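Local coordinates for diaminobutyrate-pyruvate transaminase and L-2,4-diaminobutyrate decarboxylase (Vibrio parahaemolyticus, PDB 2QMA), which probably acts as a pyridoxal-phosphate-dependent decarboxylase of L-2,4-diaminobutyrate in this C-terminal domain of a longer protein that also carries an aminotransferase part, at residues 126-130 against 371-375. Sequence-based numbering, arbitrary orientation.
Sequences NQSMD and TTKRF
Two loops of the pyridoxal-dependent decarboxylase domain run roughly antiparallel here, joined where Met129 meets Lys373 and Phe375. A single direct hydrogen bond pins them: Met129 N donates to Lys373 O at 2.8 Å, with an N-H...O angle of 167° and the donor tilted 20° from the carbonyl plane. The same oxygen also receives a CA-H...O contact from Ser128 CA at 3.5 Å. Further along, one water bridges the backbones, donating to Gln127 O and accepting from Phe375 N, whose gap to Gln127 O of 4.3 Å is too wide for a direct bond.

Met129, present as selenomethionine, contributes the largest share of the buried surface. Its chain folds at chi2 and chi3 (both -57°), which brings SE against Phe375 CA and CB, 3.7 Å from CA. The selenium lies 4.7 Å from the ring centroid, an oblique Met-aromatic contact. On the Lys373 side, Met129 CB packs against Lys373 CG at 3.6 Å. The lysine's NZ reaches a salt bridge with Glu142 of helix 136-152, which also packs on Met129 and Phe375, so the paired loops are laid against this helix at the dimer interface. The CB of Arg374 points away from 126-130, and its guanidinium salt-bridges Glu119 of its own chain and Glu119 of the second subunit.

At the far end Asp130 leans over the Thr371-Thr372 backbone, with Asp130 OD2, which also bonds Gln134, 3.5 Å from the methyl Thr371 CG2.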
loop_
_atom_site.group_PDB
_atom_site.type_symbol
_atom_site.label_atom_id
_atom_site.label_comp_id
_atom_site.label_asym_id
_atom_site.label_seq_id
_atom_site.Cartn_x
_atom_site.Cartn_y
_atom_site.Cartn_z
ATOM N N ASN A 126 7.307 1.390 -12.746
ATOM C CA ASN A 126 6.534 0.307 -12.149
ATOM C C ASN A 126 7.399 -0.820 -11.573
ATOM O O ASN A 126 7.162 -1.988 -11.840
ATOM C CB ASN A 126 5.476 -0.235 -13.122
ATOM C CG ASN A 126 4.409 -1.052 -12.410
ATOM O OD1 ASN A 126 3.936 -0.663 -11.332
ATOM N ND2 ASN A 126 4.046 -2.207 -12.990
ATOM N N GLN A 127 8.405 -0.449 -10.789
ATOM C CA GLN A 127 9.239 -1.429 -10.071
ATOM C C GLN A 127 8.429 -2.082 -8.966
ATOM O O GLN A 127 7.566 -1.449 -8.365
ATOM C CB GLN A 127 10.503 -0.784 -9.488
ATOM C CG GLN A 127 11.392 0.031 -10.504
ATOM C CD GLN A 127 12.044 -0.841 -11.549
ATOM O OE1 GLN A 127 13.162 -1.304 -11.379
ATOM N NE2 GLN A 127 11.331 -1.073 -12.664
ATOM N N SER A 128 8.698 -3.365 -8.760
ATOM C CA SER A 128 8.150 -4.132 -7.667
ATOM C C SER A 128 9.232 -4.469 -6.638
ATOM O O SER A 128 10.192 -5.184 -6.940
ATOM C CB SER A 128 7.484 -5.397 -8.247
ATOM O OG SER A 128 6.786 -6.065 -7.201
HETATM N N MSE A 129 9.053 -3.970 -5.407
HETATM C CA MSE A 129 10.103 -3.972 -4.391
HETATM C C MSE A 129 10.405 -5.328 -3.793
HETATM O O MSE A 129 11.293 -5.428 -2.980
HETATM C CB MSE A 129 9.757 -3.011 -3.245
HETATM C CG MSE A 129 9.445 -1.555 -3.754
HETATM SE SE MSE A 129 10.957 -0.807 -4.802
HETATM C CE MSE A 129 12.179 -1.027 -3.388
ATOM N N ASP A 130 9.689 -6.369 -4.199
ATOM C CA ASP A 130 9.898 -7.644 -3.525
ATOM C C ASP A 130 11.175 -8.369 -3.948
ATOM O O ASP A 130 11.647 -9.278 -3.227
ATOM C CB ASP A 130 8.681 -8.564 -3.597
ATOM C CG ASP A 130 8.000 -8.546 -4.938
ATOM O OD1 ASP A 130 7.815 -7.445 -5.520
ATOM O OD2 ASP A 130 7.576 -9.634 -5.382
ATOM N N THR A 371 4.067 -8.302 -0.595
ATOM C CA THR A 371 4.893 -8.870 -1.649
ATOM C C THR A 371 5.056 -7.722 -2.631
ATOM O O THR A 371 5.696 -6.726 -2.317
ATOM C CB THR A 371 4.229 -10.123 -2.257
ATOM O OG1 THR A 371 3.812 -10.966 -1.175
ATOM C CG2 THR A 371 5.224 -10.914 -3.170
ATOM N N THR A 372 4.457 -7.848 -3.803
ATOM C CA THR A 372 4.318 -6.722 -4.713
ATOM C C THR A 372 4.212 -5.409 -3.919
ATOM O O THR A 372 3.178 -5.093 -3.317
ATOM C CB THR A 372 3.123 -6.963 -5.662
ATOM O OG1 THR A 372 1.989 -7.436 -4.916
ATOM C CG2 THR A 372 3.471 -8.051 -6.627
ATOM N N LYS A 373 5.302 -4.657 -3.846
ATOM C CA LYS A 373 5.185 -3.349 -3.204
ATOM C C LYS A 373 5.842 -2.249 -4.047
ATOM O O LYS A 373 6.756 -2.519 -4.847
ATOM C CB LYS A 373 5.416 -3.324 -1.683
ATOM C CG LYS A 373 6.856 -3.099 -1.106
ATOM C CD LYS A 373 6.790 -2.467 0.257
ATOM C CE LYS A 373 7.992 -1.480 0.504
ATOM N NZ LYS A 373 9.310 -2.138 0.783
ATOM N N ARG A 374 5.285 -1.050 -3.924
ATOM C CA ARG A 374 5.660 0.034 -4.812
ATOM C C ARG A 374 6.861 0.819 -4.275
ATOM O O ARG A 374 7.220 0.757 -3.089
ATOM C CB ARG A 374 4.465 0.922 -5.249
ATOM C CG ARG A 374 4.148 2.064 -4.397
ATOM C CD ARG A 374 2.746 2.643 -4.577
ATOM N NE ARG A 374 2.482 3.248 -5.893
ATOM C CZ ARG A 374 2.810 4.501 -6.243
ATOM N NH1 ARG A 374 2.511 4.947 -7.476
ATOM N NH2 ARG A 374 3.410 5.314 -5.383
ATOM N N PHE A 375 7.500 1.519 -5.206
ATOM C CA PHE A 375 8.760 2.222 -4.965
ATOM C C PHE A 375 8.501 3.585 -4.273
ATOM O O PHE A 375 8.954 4.639 -4.740
ATOM C CB PHE A 375 9.477 2.339 -6.347
ATOM C CG PHE A 375 10.890 2.938 -6.301
ATOM C CD1 PHE A 375 11.597 3.090 -5.105
ATOM C CD2 PHE A 375 11.510 3.307 -7.496
ATOM C CE1 PHE A 375 12.897 3.632 -5.093
ATOM C CE2 PHE A 375 12.817 3.853 -7.493
ATOM C CZ PHE A 375 13.499 4.007 -6.284
HETATM O O HOH W 1 6.707 0.993 -7.887
#